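Local coordinates for LacI family sugar-binding transcriptional regulator (Enterococcus faecalis V583, PDB 4RK0), which probably acts as a LacI-type DNA-binding repressor and holds ribose in the sugar pocket of its effector-binding region, at residues Val128-Pro134 with Lys154-Thr160; Thr160-Lys164 with Ile185-Phe191; Val32-Phe38 with Ala241-Leu245; Pro89-Leu93 with Ser102-Leu106. All coordinates share one frame; numbering follows the deposited sequence.

Interaction 1 of 4, residues Val128-Pro134 with Lys154-Thr160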
loop_
_atom_site.group_PDB
_atom_site.type_symbol
_atom_site.label_atom_id
_atom_site.label_comp_id
_atom_site.label_asym_id
_atom_site.label_seq_id
_atom_site.Cartn_x
_atom_site.Cartn_y
_atom_site.Cartn_z
ATOM N N VAL A 128 -23.083 -18.084 10.290
ATOM C CA VAL A 128 -22.007 -17.219 9.817
ATOM C C VAL A 128 -22.504 -15.991 9.103
ATOM O O VAL A 128 -23.628 -15.936 8.614
ATOM C CB VAL A 128 -21.061 -17.955 8.863
ATOM C CG1 VAL A 128 -20.426 -19.148 9.544
ATOM C CG2 VAL A 128 -21.798 -18.373 7.587
ATOM N N ILE A 129 -21.621 -15.004 9.037
ATOM C CA ILE A 129 -21.881 -13.761 8.372
ATOM C C ILE A 129 -20.878 -13.635 7.258
ATOM O O ILE A 129 -19.706 -13.951 7.451
ATOM C CB ILE A 129 -21.662 -12.548 9.304
ATOM C CG1 ILE A 129 -22.536 -12.600 10.551
ATOM C CG2 ILE A 129 -21.866 -11.277 8.517
ATOM C CD1 ILE A 129 -23.945 -12.121 10.328
ATOM N N VAL A 130 -21.326 -13.160 6.106
ATOM C CA VAL A 130 -20.429 -12.769 5.039
ATOM C C VAL A 130 -20.489 -11.262 4.936
ATOM O O VAL A 130 -21.573 -10.680 4.812
ATOM C CB VAL A 130 -20.813 -13.394 3.681
ATOM C CG1 VAL A 130 -19.833 -12.933 2.605
ATOM C CG2 VAL A 130 -20.830 -14.903 3.770
ATOM N N VAL A 131 -19.332 -10.607 5.017
ATOM C CA VAL A 131 -19.297 -9.153 5.007
ATOM C C VAL A 131 -18.698 -8.727 3.688
ATOM O O VAL A 131 -17.540 -9.092 3.350
ATOM C CB VAL A 131 -18.429 -8.583 6.167
ATOM C CG1 VAL A 131 -18.427 -7.065 6.134
ATOM C CG2 VAL A 131 -18.909 -9.070 7.512
ATOM N N MET A 132 -19.464 -7.949 2.932
ATOM C CA MET A 132 -19.078 -7.615 1.545
ATOM C C MET A 132 -19.719 -6.326 1.050
ATOM O O MET A 132 -20.655 -5.866 1.670
ATOM C CB MET A 132 -19.462 -8.791 0.640
ATOM C CG MET A 132 -20.955 -9.010 0.395
ATOM S SD MET A 132 -21.162 -10.582 -0.521
ATOM C CE MET A 132 -20.472 -10.155 -2.108
ATOM N N PRO A 133 -19.231 -5.748 -0.072
ATOM C CA PRO A 133 -19.824 -4.523 -0.573
ATOM C C PRO A 133 -21.114 -4.776 -1.305
ATOM O O PRO A 133 -21.338 -5.896 -1.754
ATOM C CB PRO A 133 -18.772 -3.954 -1.535
ATOM C CG PRO A 133 -17.977 -5.133 -1.979
ATOM C CD PRO A 133 -18.117 -6.204 -0.927
ATOM N N PRO A 134 -21.970 -3.744 -1.397
ATOM C CA PRO A 134 -23.155 -3.848 -2.253
ATOM C C PRO A 134 -22.772 -3.739 -3.700
ATOM O O PRO A 134 -21.709 -3.215 -3.998
ATOM C CB PRO A 134 -23.991 -2.635 -1.816
ATOM C CG PRO A 134 -22.978 -1.614 -1.427
ATOM C CD PRO A 134 -21.900 -2.428 -0.730
ATOM N N LYS A 154 -26.838 -21.623 8.215
ATOM C CA LYS A 154 -27.415 -20.264 8.192
ATOM C C LYS A 154 -26.331 -19.244 7.871
ATOM O O LYS A 154 -25.298 -19.194 8.540
ATOM C CB LYS A 154 -28.077 -19.949 9.537
ATOM C CG LYS A 154 -29.245 -20.886 9.854
ATOM C CD LYS A 154 -29.342 -21.242 11.331
ATOM C CE LYS A 154 -30.473 -22.231 11.592
ATOM N NZ LYS A 154 -30.629 -22.517 13.044
ATOM N N VAL A 155 -26.549 -18.493 6.800
ATOM C CA VAL A 155 -25.645 -17.442 6.353
ATOM C C VAL A 155 -26.384 -16.125 6.325
ATOM O O VAL A 155 -27.475 -16.048 5.767
ATOM C CB VAL A 155 -25.164 -17.690 4.917
ATOM C CG1 VAL A 155 -24.178 -16.607 4.496
ATOM C CG2 VAL A 155 -24.569 -19.079 4.764
ATOM N N GLN A 156 -25.797 -15.095 6.934
ATOM C CA GLN A 156 -26.293 -13.757 6.793
ATOM C C GLN A 156 -25.271 -12.844 6.127
ATOM O O GLN A 156 -24.067 -12.920 6.357
ATOM C CB GLN A 156 -26.736 -13.205 8.154
ATOM C CG GLN A 156 -27.174 -11.747 8.108
ATOM C CD GLN A 156 -27.772 -11.260 9.419
ATOM O OE1 GLN A 156 -28.109 -12.052 10.307
ATOM N NE2 GLN A 156 -27.903 -9.945 9.547
ATOM N N LEU A 157 -25.805 -11.990 5.287
ATOM C CA LEU A 157 -25.054 -11.041 4.482
ATOM C C LEU A 157 -25.098 -9.669 5.144
ATOM O O LEU A 157 -26.183 -9.152 5.427
ATOM C CB LEU A 157 -25.681 -10.973 3.095
ATOM C CG LEU A 157 -24.948 -10.143 2.052
ATOM C CD1 LEU A 157 -23.545 -10.682 1.860
ATOM C CD2 LEU A 157 -25.709 -10.148 0.735
ATOM N N ILE A 158 -23.936 -9.083 5.411
ATOM C CA ILE A 158 -23.883 -7.659 5.788
ATOM C C ILE A 158 -23.112 -6.898 4.740
ATOM O O ILE A 158 -21.982 -7.246 4.429
ATOM C CB ILE A 158 -23.275 -7.434 7.182
ATOM C CG1 ILE A 158 -24.181 -8.061 8.247
ATOM C CG2 ILE A 158 -23.061 -5.937 7.439
ATOM C CD1 ILE A 158 -23.608 -8.055 9.642
ATOM N N GLU A 159 -23.741 -5.875 4.164
ATOM C CA GLU A 159 -23.086 -5.050 3.144
ATOM C C GLU A 159 -22.428 -3.866 3.785
ATOM O O GLU A 159 -22.960 -3.240 4.725
ATOM C CB GLU A 159 -24.072 -4.616 2.049
ATOM C CG GLU A 159 -24.745 -5.806 1.392
ATOM C CD GLU A 159 -25.810 -5.423 0.392
ATOM O OE1 GLU A 159 -26.587 -4.492 0.654
ATOM O OE2 GLU A 159 -25.870 -6.073 -0.661
ATOM N N THR A 160 -21.244 -3.568 3.282
ATOM C CA THR A 160 -20.459 -2.502 3.817
ATOM C C THR A 160 -19.410 -2.169 2.791
ATOM O O THR A 160 -19.155 -2.955 1.891
ATOM C CB THR A 160 -19.840 -2.907 5.186
ATOM O OG1 THR A 160 -19.563 -1.719 5.954
ATOM C CG2 THR A 160 -18.513 -3.765 4.982
HETATM O O HOH W 1 -23.543 -7.483 -1.744
#
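P134 and E159 meet at a flat group: P134 CB stands over one face of the E159 carboxylate, 4.0 Å from E159 CD. At the other end of the pair, I129 CD1 lies over one face of the Q156 amide, and it packs against Q156 CB at 3.7 Å. Between these ends, V128, V130 and M132 share a face with V155 and L157, whereas I129 and V131 side with I158. With M132 CG between the backbone N and the carbonyl carbon (chi1 71°), CG and SD both touch L157 CD1, SD at 3.4 Å. V131 CG1 presses tightly on T160 CG2, 3.5 Å away. Strand 127-132, helix 138-150 and strand 154-159 form a beta-alpha-beta unit; helix 164-175 packs on the I158 face. Six backbone hydrogen bonds, from V128 N to K154 O (3.0 Å) through T160 N, above the carbonyl plane of M132 O (2.9 Å), fix the parallel register, and a water donating to P133 O and E159 OE2 carries the polar link past the last of them.

Interaction 2 of 4, residues Thr160-Lys164 with Ile185-Phe191. With RIB (alpha-D-ribofuranose), chain E.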
loop_
_atom_site.group_PDB
_atom_site.type_symbol
_atom_site.label_atom_id
_atom_site.label_comp_id
_atom_site.label_asym_id
_atom_site.label_seq_id
_atom_site.Cartn_x
_atom_site.Cartn_y
_atom_site.Cartn_z
ATOM N N THR A 160 -21.244 -3.568 3.282
ATOM C CA THR A 160 -20.459 -2.502 3.817
ATOM C C THR A 160 -19.410 -2.169 2.791
ATOM O O THR A 160 -19.155 -2.955 1.891
ATOM C CB THR A 160 -19.840 -2.907 5.186
ATOM O OG1 THR A 160 -19.563 -1.719 5.954
ATOM C CG2 THR A 160 -18.513 -3.765 4.982
ATOM N N GLU A 161 -18.827 -0.979 2.903
ATOM C CA GLU A 161 -17.769 -0.544 2.001
ATOM C C GLU A 161 -16.575 -1.532 2.009
ATOM O O GLU A 161 -16.171 -2.075 3.056
ATOM C CB GLU A 161 -17.314 0.853 2.388
ATOM C CG GLU A 161 -16.115 1.367 1.625
ATOM C CD GLU A 161 -15.765 2.797 1.988
ATOM O OE1 GLU A 161 -16.338 3.706 1.364
ATOM O OE2 GLU A 161 -14.909 3.013 2.877
ATOM N N LEU A 162 -16.021 -1.732 0.824
ATOM C CA LEU A 162 -14.860 -2.613 0.626
ATOM C C LEU A 162 -13.590 -1.901 1.077
ATOM O O LEU A 162 -12.846 -1.325 0.264
ATOM C CB LEU A 162 -14.764 -2.967 -0.866
ATOM C CG LEU A 162 -13.680 -3.965 -1.292
ATOM C CD1 LEU A 162 -13.948 -5.299 -0.660
ATOM C CD2 LEU A 162 -13.757 -4.070 -2.824
ATOM N N SER A 163 -13.364 -1.892 2.388
ATOM C CA SER A 163 -12.318 -1.094 2.981
ATOM C C SER A 163 -12.202 -1.414 4.487
ATOM O O SER A 163 -13.079 -2.071 5.060
ATOM C CB SER A 163 -12.577 0.401 2.801
ATOM O OG SER A 163 -13.626 0.827 3.634
ATOM N N LYS A 164 -11.119 -0.954 5.099
ATOM C CA LYS A 164 -10.959 -1.136 6.534
ATOM C C LYS A 164 -12.076 -0.416 7.278
ATOM O O LYS A 164 -12.655 -0.965 8.179
ATOM C CB LYS A 164 -9.585 -0.651 6.995
ATOM C CG LYS A 164 -8.402 -1.432 6.462
ATOM C CD LYS A 164 -7.100 -1.096 7.198
ATOM C CE LYS A 164 -6.465 0.211 6.762
ATOM N NZ LYS A 164 -6.365 0.388 5.289
ATOM N N ILE A 185 -14.862 -10.481 2.958
ATOM C CA ILE A 185 -14.640 -10.734 1.535
ATOM C C ILE A 185 -13.315 -10.186 1.046
ATOM O O ILE A 185 -12.874 -10.520 -0.046
ATOM C CB ILE A 185 -15.842 -10.265 0.685
ATOM C CG1 ILE A 185 -16.207 -11.300 -0.358
ATOM C CG2 ILE A 185 -15.566 -8.938 0.051
ATOM C CD1 ILE A 185 -16.932 -12.470 0.213
ATOM N N ASN A 186 -12.659 -9.353 1.852
ATOM C CA ASN A 186 -11.236 -9.109 1.653
ATOM C C ASN A 186 -10.539 -8.857 2.992
ATOM O O ASN A 186 -11.210 -8.669 4.025
ATOM C CB ASN A 186 -10.916 -8.050 0.605
ATOM C CG ASN A 186 -11.068 -6.630 1.095
ATOM O OD1 ASN A 186 -11.758 -6.346 2.074
ATOM N ND2 ASN A 186 -10.437 -5.715 0.374
ATOM N N ASP A 187 -9.210 -8.883 2.965
ATOM C CA ASP A 187 -8.415 -8.741 4.199
ATOM C C ASP A 187 -8.613 -7.344 4.811
ATOM O O ASP A 187 -8.658 -7.207 6.031
ATOM C CB ASP A 187 -6.936 -9.044 3.972
ATOM C CG ASP A 187 -6.650 -10.548 3.718
ATOM O OD1 ASP A 187 -7.448 -11.403 4.112
ATOM O OD2 ASP A 187 -5.607 -10.842 3.132
ATOM N N GLU A 188 -8.742 -6.319 3.996
ATOM C CA GLU A 188 -8.994 -4.971 4.533
ATOM C C GLU A 188 -10.292 -4.909 5.355
ATOM O O GLU A 188 -10.310 -4.354 6.455
ATOM C CB GLU A 188 -9.025 -3.935 3.399
ATOM C CG GLU A 188 -7.669 -3.707 2.756
ATOM C CD GLU A 188 -7.462 -2.276 2.273
ATOM O OE1 GLU A 188 -8.381 -1.693 1.666
ATOM O OE2 GLU A 188 -6.368 -1.722 2.487
ATOM N N ILE A 189 -11.378 -5.499 4.858
ATOM C CA ILE A 189 -12.577 -5.625 5.696
ATOM C C ILE A 189 -12.289 -6.338 7.020
ATOM O O ILE A 189 -12.805 -5.935 8.073
ATOM C CB ILE A 189 -13.705 -6.365 4.973
ATOM C CG1 ILE A 189 -14.227 -5.459 3.868
ATOM C CG2 ILE A 189 -14.825 -6.732 5.932
ATOM C CD1 ILE A 189 -15.332 -6.057 3.004
ATOM N N ALA A 190 -11.564 -7.454 6.950
ATOM C CA ALA A 190 -11.212 -8.216 8.124
ATOM C C ALA A 190 -10.440 -7.367 9.150
ATOM O O ALA A 190 -10.661 -7.491 10.364
ATOM C CB ALA A 190 -10.337 -9.400 7.740
ATOM N N PHE A 191 -9.506 -6.568 8.665
ATOM C CA PHE A 191 -8.768 -5.680 9.588
ATOM C C PHE A 191 -9.708 -4.708 10.285
ATOM O O PHE A 191 -9.543 -4.387 11.491
ATOM C CB PHE A 191 -7.617 -4.933 8.909
ATOM C CG PHE A 191 -6.613 -5.824 8.240
ATOM C CD1 PHE A 191 -6.370 -7.125 8.700
ATOM C CD2 PHE A 191 -5.923 -5.368 7.129
ATOM C CE1 PHE A 191 -5.460 -7.954 8.062
ATOM C CE2 PHE A 191 -5.025 -6.194 6.486
ATOM C CZ PHE A 191 -4.796 -7.487 6.959
HETATM O O5 RIB E . -8.621 -6.821 -1.652
HETATM C C5 RIB E . -9.004 -6.033 -2.768
HETATM C C4 RIB E . -10.022 -6.826 -3.466
HETATM O O4 RIB E . -10.656 -6.136 -4.573
HETATM C C3 RIB E . -9.115 -7.981 -3.840
HETATM O O3 RIB E . -9.710 -9.082 -3.149
HETATM C C2 RIB E . -9.185 -7.920 -5.368
HETATM O O2 RIB E . -9.428 -9.185 -5.932
HETATM C C1 RIB E . -10.180 -6.808 -5.748
HETATM O O1 RIB E . -11.165 -7.256 -6.663
HETATM O O HOH W 2 -10.362 -2.663 -0.050
HETATM O O HOH W 3 -8.882 0.435 3.672
HETATM O O HOH W 4 -4.709 -1.564 4.305
#
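Apolar contact centres on L162, whose CD1 packs 3.6 Å from N186 CG and also meets I185 CG2 and, at 4.0 Å, I189 CD1. With CG anti to the backbone N (chi1 -176°), the leucine reaches across to the asparagine and the helix start, while its CD2 lies near ribose O4. The aliphatic part of K164 lies along the start of helix 187-199, its CD at the edge of the F191 ring.

K164 NZ and E188 OE2 form a long salt bridge of 3.5 Å, reached by bends at chi3 and chi4 of the lysine. A D217 carboxylate of the second subunit is a further, weak and long ion partner for NZ.

No direct hydrogen bond spans the segments. One water donates to L162 O and E188 OE1 and accepts from N186 ND2 at 3.1 Å; two more link K164 to E188, one of them only weakly at E188 OE1.

Each segment caps its own helix: N186 OD1 takes I189 N at 2.9 Å at the start of helix 187-199, and S163 OG takes G166 N for helix 164-175. The bond to OD1, with ND2 giving to the water and to ribose O5 (2.9 Å, 166°), sets the orientation of the amide, on which L162 CD1 merely packs. E188, through its water, is thus probably a second shell to N186, while L162 itself approaches the sugar.

Interaction 3 of 4, residues Val32-Phe38 with Ala241-Leu245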
loop_
_atom_site.group_PDB
_atom_site.type_symbol
_atom_site.label_atom_id
_atom_site.label_comp_id
_atom_site.label_asym_id
_atom_site.label_seq_id
_atom_site.Cartn_x
_atom_site.Cartn_y
_atom_site.Cartn_z
ATOM N N VAL A 32 7.821 -6.940 -14.840
ATOM C CA VAL A 32 7.893 -7.394 -16.231
ATOM C C VAL A 32 8.228 -6.246 -17.168
ATOM O O VAL A 32 9.173 -6.343 -17.979
ATOM C CB VAL A 32 6.596 -8.131 -16.610
ATOM C CG1 VAL A 32 6.466 -8.335 -18.116
ATOM C CG2 VAL A 32 6.561 -9.460 -15.910
ATOM N N LEU A 33 7.492 -5.144 -17.038
ATOM C CA LEU A 33 7.727 -3.937 -17.834
ATOM C C LEU A 33 9.164 -3.438 -17.785
ATOM O O LEU A 33 9.706 -3.098 -18.825
ATOM C CB LEU A 33 6.792 -2.784 -17.419
ATOM C CG LEU A 33 5.282 -3.066 -17.564
ATOM C CD1 LEU A 33 4.507 -1.778 -17.317
ATOM C CD2 LEU A 33 4.883 -3.659 -18.908
ATOM N N TYR A 34 9.761 -3.380 -16.597
ATOM C CA TYR A 34 11.143 -2.858 -16.415
ATOM C C TYR A 34 12.130 -3.547 -17.315
ATOM O O TYR A 34 13.044 -2.920 -17.860
ATOM C CB TYR A 34 11.664 -3.039 -14.981
ATOM C CG TYR A 34 11.272 -1.971 -13.995
ATOM C CD1 TYR A 34 10.130 -1.215 -14.178
ATOM C CD2 TYR A 34 12.039 -1.726 -12.852
ATOM C CE1 TYR A 34 9.761 -0.237 -13.275
ATOM C CE2 TYR A 34 11.665 -0.751 -11.938
ATOM C CZ TYR A 34 10.517 -0.012 -12.151
ATOM O OH TYR A 34 10.120 0.968 -11.256
ATOM N N LYS A 35 11.945 -4.838 -17.462
ATOM C CA LYS A 35 12.897 -5.646 -18.216
ATOM C C LYS A 35 12.843 -5.348 -19.704
ATOM O O LYS A 35 13.801 -5.638 -20.418
ATOM C CB LYS A 35 12.671 -7.124 -17.952
ATOM C CG LYS A 35 12.867 -7.488 -16.488
ATOM C CD LYS A 35 13.150 -8.964 -16.259
ATOM C CE LYS A 35 13.387 -9.228 -14.777
ATOM N NZ LYS A 35 14.126 -10.493 -14.521
ATOM N N GLU A 36 11.755 -4.733 -20.169
ATOM C CA GLU A 36 11.591 -4.436 -21.591
ATOM C C GLU A 36 11.608 -2.957 -21.883
ATOM O O GLU A 36 11.315 -2.544 -23.011
ATOM C CB GLU A 36 10.296 -5.047 -22.051
ATOM C CG GLU A 36 10.190 -6.535 -21.769
ATOM C CD GLU A 36 10.288 -7.380 -23.018
ATOM O OE1 GLU A 36 9.487 -7.150 -23.949
ATOM O OE2 GLU A 36 11.149 -8.283 -23.059
ATOM N N ASN A 37 11.954 -2.151 -20.867
ATOM C CA ASN A 37 11.993 -0.682 -20.967
ATOM C C ASN A 37 10.630 -0.032 -21.279
ATOM O O ASN A 37 10.567 1.039 -21.899
ATOM C CB ASN A 37 13.075 -0.208 -21.959
ATOM C CG ASN A 37 14.482 -0.373 -21.415
ATOM O OD1 ASN A 37 15.386 -0.769 -22.148
ATOM N ND2 ASN A 37 14.677 -0.070 -20.126
ATOM N N PHE A 38 9.553 -0.677 -20.825
ATOM C CA PHE A 38 8.219 -0.053 -20.843
ATOM C C PHE A 38 7.993 0.771 -19.591
ATOM O O PHE A 38 8.439 0.390 -18.498
ATOM C CB PHE A 38 7.132 -1.107 -20.982
ATOM C CG PHE A 38 6.952 -1.590 -22.392
ATOM C CD1 PHE A 38 7.872 -2.469 -22.952
ATOM C CD2 PHE A 38 5.868 -1.146 -23.178
ATOM C CE1 PHE A 38 7.721 -2.919 -24.254
ATOM C CE2 PHE A 38 5.714 -1.596 -24.484
ATOM C CZ PHE A 38 6.640 -2.488 -25.019
ATOM N N ALA A 241 0.999 -8.570 -17.366
ATOM C CA ALA A 241 1.920 -7.764 -18.176
ATOM C C ALA A 241 2.505 -8.611 -19.292
ATOM O O ALA A 241 2.708 -8.131 -20.408
ATOM C CB ALA A 241 3.044 -7.200 -17.320
ATOM N N THR A 242 2.775 -9.868 -18.982
ATOM C CA THR A 242 3.488 -10.727 -19.933
ATOM C C THR A 242 2.586 -10.932 -21.110
ATOM O O THR A 242 3.007 -10.773 -22.249
ATOM C CB THR A 242 3.905 -12.058 -19.299
ATOM O OG1 THR A 242 4.852 -11.782 -18.245
ATOM C CG2 THR A 242 4.596 -12.974 -20.324
ATOM N N LEU A 243 1.335 -11.277 -20.836
ATOM C CA LEU A 243 0.361 -11.472 -21.900
ATOM C C LEU A 243 0.098 -10.228 -22.699
ATOM O O LEU A 243 -0.083 -10.311 -23.909
ATOM C CB LEU A 243 -0.930 -12.038 -21.353
ATOM C CG LEU A 243 -0.901 -13.503 -20.943
ATOM C CD1 LEU A 243 -2.296 -13.889 -20.541
ATOM C CD2 LEU A 243 -0.405 -14.415 -22.057
ATOM N N LEU A 244 0.132 -9.057 -22.066
ATOM C CA LEU A 244 -0.108 -7.826 -22.812
ATOM C C LEU A 244 1.060 -7.526 -23.716
ATOM O O LEU A 244 0.876 -7.153 -24.863
ATOM C CB LEU A 244 -0.374 -6.630 -21.886
ATOM C CG LEU A 244 -0.596 -5.268 -22.546
ATOM C CD1 LEU A 244 -1.807 -5.287 -23.478
ATOM C CD2 LEU A 244 -0.799 -4.216 -21.458
ATOM N N LEU A 245 2.274 -7.666 -23.205
ATOM C CA LEU A 245 3.445 -7.404 -24.052
ATOM C C LEU A 245 3.532 -8.378 -25.233
ATOM O O LEU A 245 4.077 -8.023 -26.299
ATOM C CB LEU A 245 4.721 -7.434 -23.218
ATOM C CG LEU A 245 4.976 -6.159 -22.398
ATOM C CD1 LEU A 245 6.266 -6.319 -21.605
ATOM C CD2 LEU A 245 5.058 -4.922 -23.274
#
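A241 opens the contact with V32: the methyl CB of the alanine sits 3.7 Å from V32 CG1, and L33 CD2 approaches it more loosely. One residue on, T242 lies across V32 at about a right angle, OG1 being 3.7 Å from V32 CG2; that hydroxyl is hydrogen-bonded to Q238 O in its own helix, so toward the valine it makes a packing contact. L245, one turn beyond A241, reaches across to the other segment. Its CG is anti to the carbonyl carbon (chi1 -78°), and the two methyls part company. CD1 goes to L33 CD2 (4.0 Å), V32 CG1 and the aliphatic CG of E36 (3.9 Å), whereas CD2 stands over the F38 ring, 3.4 Å from its centroid and 12° off the normal, a CH-pi contact.

F38 is brought there by the end of its helix. L33 O takes F38 N and E36 N from opposite faces of its plane, and N37, with positive phi, is the C-prime residue of a Schellman motif. Behind this, Y34 stacks on Y55 of the second subunit. The arrangement is two helices on one side of the sheet, against strands 9-14 and 90-93, one layer of the alpha/beta sandwich of a periplasmic-binding-protein-like subdomain.

Interaction 4 of 4, residues Pro89-Leu93 with Ser102-Leu106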
loop_
_atom_site.group_PDB
_atom_site.type_symbol
_atom_site.label_atom_id
_atom_site.label_comp_id
_atom_site.label_asym_id
_atom_site.label_seq_id
_atom_site.Cartn_x
_atom_site.Cartn_y
_atom_site.Cartn_z
ATOM N N PRO A 89 -4.056 -2.698 -27.954
ATOM C CA PRO A 89 -4.261 -3.919 -27.203
ATOM C C PRO A 89 -4.475 -3.628 -25.707
ATOM O O PRO A 89 -3.995 -2.615 -25.196
ATOM C CB PRO A 89 -2.956 -4.680 -27.430
ATOM C CG PRO A 89 -1.944 -3.615 -27.633
ATOM C CD PRO A 89 -2.657 -2.532 -28.372
ATOM N N PHE A 90 -5.246 -4.487 -25.084
ATOM C CA PHE A 90 -5.524 -4.413 -23.658
ATOM C C PHE A 90 -5.785 -5.785 -23.042
ATOM O O PHE A 90 -5.931 -6.795 -23.721
ATOM C CB PHE A 90 -6.727 -3.502 -23.415
ATOM C CG PHE A 90 -8.037 -4.080 -23.907
ATOM C CD1 PHE A 90 -8.453 -3.897 -25.212
ATOM C CD2 PHE A 90 -8.826 -4.827 -23.070
ATOM C CE1 PHE A 90 -9.646 -4.455 -25.658
ATOM C CE2 PHE A 90 -10.013 -5.381 -23.501
ATOM C CZ PHE A 90 -10.430 -5.200 -24.811
ATOM N N ILE A 91 -5.826 -5.810 -21.713
ATOM C CA ILE A 91 -6.073 -7.013 -20.969
ATOM C C ILE A 91 -6.846 -6.603 -19.700
ATOM O O ILE A 91 -6.624 -5.527 -19.183
ATOM C CB ILE A 91 -4.743 -7.751 -20.638
ATOM C CG1 ILE A 91 -5.011 -9.091 -19.964
ATOM C CG2 ILE A 91 -3.801 -6.867 -19.820
ATOM C CD1 ILE A 91 -3.834 -10.050 -20.128
ATOM N N VAL A 92 -7.791 -7.442 -19.317
ATOM C CA VAL A 92 -8.662 -7.208 -18.164
ATOM C C VAL A 92 -8.438 -8.252 -17.056
ATOM O O VAL A 92 -7.983 -9.376 -17.273
ATOM C CB VAL A 92 -10.172 -7.166 -18.542
ATOM C CG1 VAL A 92 -10.415 -6.223 -19.713
ATOM C CG2 VAL A 92 -10.772 -8.544 -18.788
ATOM N N LEU A 93 -8.758 -7.853 -15.844
ATOM C CA LEU A 93 -8.609 -8.701 -14.723
ATOM C C LEU A 93 -9.359 -8.083 -13.561
ATOM O O LEU A 93 -9.834 -6.933 -13.615
ATOM C CB LEU A 93 -7.130 -8.849 -14.335
ATOM C CG LEU A 93 -6.427 -7.619 -13.793
ATOM C CD1 LEU A 93 -5.168 -8.047 -13.004
ATOM C CD2 LEU A 93 -6.109 -6.594 -14.851
ATOM N N SER A 102 -11.264 -10.693 -25.488
ATOM C CA SER A 102 -10.065 -10.032 -25.075
ATOM C C SER A 102 -9.251 -11.015 -24.263
ATOM O O SER A 102 -9.699 -12.113 -23.913
ATOM C CB SER A 102 -10.358 -8.775 -24.252
ATOM O OG SER A 102 -10.870 -9.105 -22.982
ATOM N N ASP A 103 -8.038 -10.588 -23.988
ATOM C CA ASP A 103 -7.240 -11.252 -23.020
ATOM C C ASP A 103 -7.789 -10.932 -21.628
ATOM O O ASP A 103 -8.364 -9.863 -21.413
ATOM C CB ASP A 103 -5.787 -10.746 -23.114
ATOM C CG ASP A 103 -5.095 -11.210 -24.378
ATOM O OD1 ASP A 103 -5.558 -12.189 -24.984
ATOM O OD2 ASP A 103 -4.078 -10.598 -24.753
ATOM N N ALA A 104 -7.585 -11.863 -20.708
ATOM C CA ALA A 104 -7.961 -11.706 -19.290
ATOM C C ALA A 104 -7.191 -12.676 -18.400
ATOM O O ALA A 104 -6.922 -13.820 -18.772
ATOM C CB ALA A 104 -9.459 -11.923 -19.098
ATOM N N VAL A 105 -6.842 -12.232 -17.203
ATOM C CA VAL A 105 -6.262 -13.162 -16.220
ATOM C C VAL A 105 -7.096 -13.092 -14.952
ATOM O O VAL A 105 -7.147 -12.042 -14.334
ATOM C CB VAL A 105 -4.825 -12.786 -15.873
ATOM C CG1 VAL A 105 -4.198 -13.930 -15.076
ATOM C CG2 VAL A 105 -4.038 -12.507 -17.147
ATOM N N LEU A 106 -7.756 -14.191 -14.602
ATOM C CA LEU A 106 -8.596 -14.259 -13.428
ATOM C C LEU A 106 -7.876 -15.013 -12.324
ATOM O O LEU A 106 -6.859 -15.673 -12.565
ATOM C CB LEU A 106 -9.890 -14.987 -13.768
ATOM C CG LEU A 106 -10.845 -14.181 -14.681
ATOM C CD1 LEU A 106 -10.378 -14.178 -16.127
ATOM C CD2 LEU A 106 -12.265 -14.704 -14.548
HETATM O O HOH W 5 -3.470 -8.263 -24.138
#
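V92 and A104 are paired in parallel, 4.7 Å between their CA atoms, on strands whose axes diverge by 26°. Two backbone bonds join the strands, both through V92: V92 N to D103 O is long at 3.3 Å, with the donor above the carbonyl plane, and V105 N to V92 O is shorter at 3.1 Å. D103 O also accepts from S102 OG, on the opposite face of its plane from V92 N, while D103 N is buried without a partner.

On one face V92 CG2 packs on A104 CB at 3.6 Å. F90 sets its CE2 3.5 Å from S102 CB, a slanting approach, and has V92 CG1 at its edge, in plane; helix 76-86 lies beside both F90 and S102. The other face carries I91, whose CG1, anti to the backbone N (chi1 -175°), runs on to place CD1 between D103 CB (3.6 Å) and V105 CG2 (3.9 Å).

The D103 carboxylate is held by several partners: OD1 takes E256 N, OD2 makes a salt bridge to R247 NE, and a water donates to OD2 and to F90 O. This buried charge is probably well balanced. The strands follow each other with no helix between, and L93 leads into the ribose-binding D94 and Q95: the C-terminal ends of parallel strands in a mixed sheet, feeding the sugar cleft of the periplasmic-binding-protein fold.

How the interactions relate
The four contacts fall into two groups on opposite sides of the chain's centre, with ribose between. Interactions 1 and 2 share T160 and follow one another along the chain, their centres 11 Å apart; V131 O to I185 N, 3.0 Å, is a probable hydrogen bond between them, and V131 CG1 packs on I189 CG2. Interactions 3 and 4, centres 14 Å apart, meet where L243 CB touches I91 CD1 at 3.7 Å. Interaction 2 holds N186, which binds the sugar. The side chain of P133 in interaction 1 is about 8 Å from the bound ribose, and so is that of L93 in interaction 4. Interactions 2 and 3, centres about 31 Å apart, both reach the second subunit.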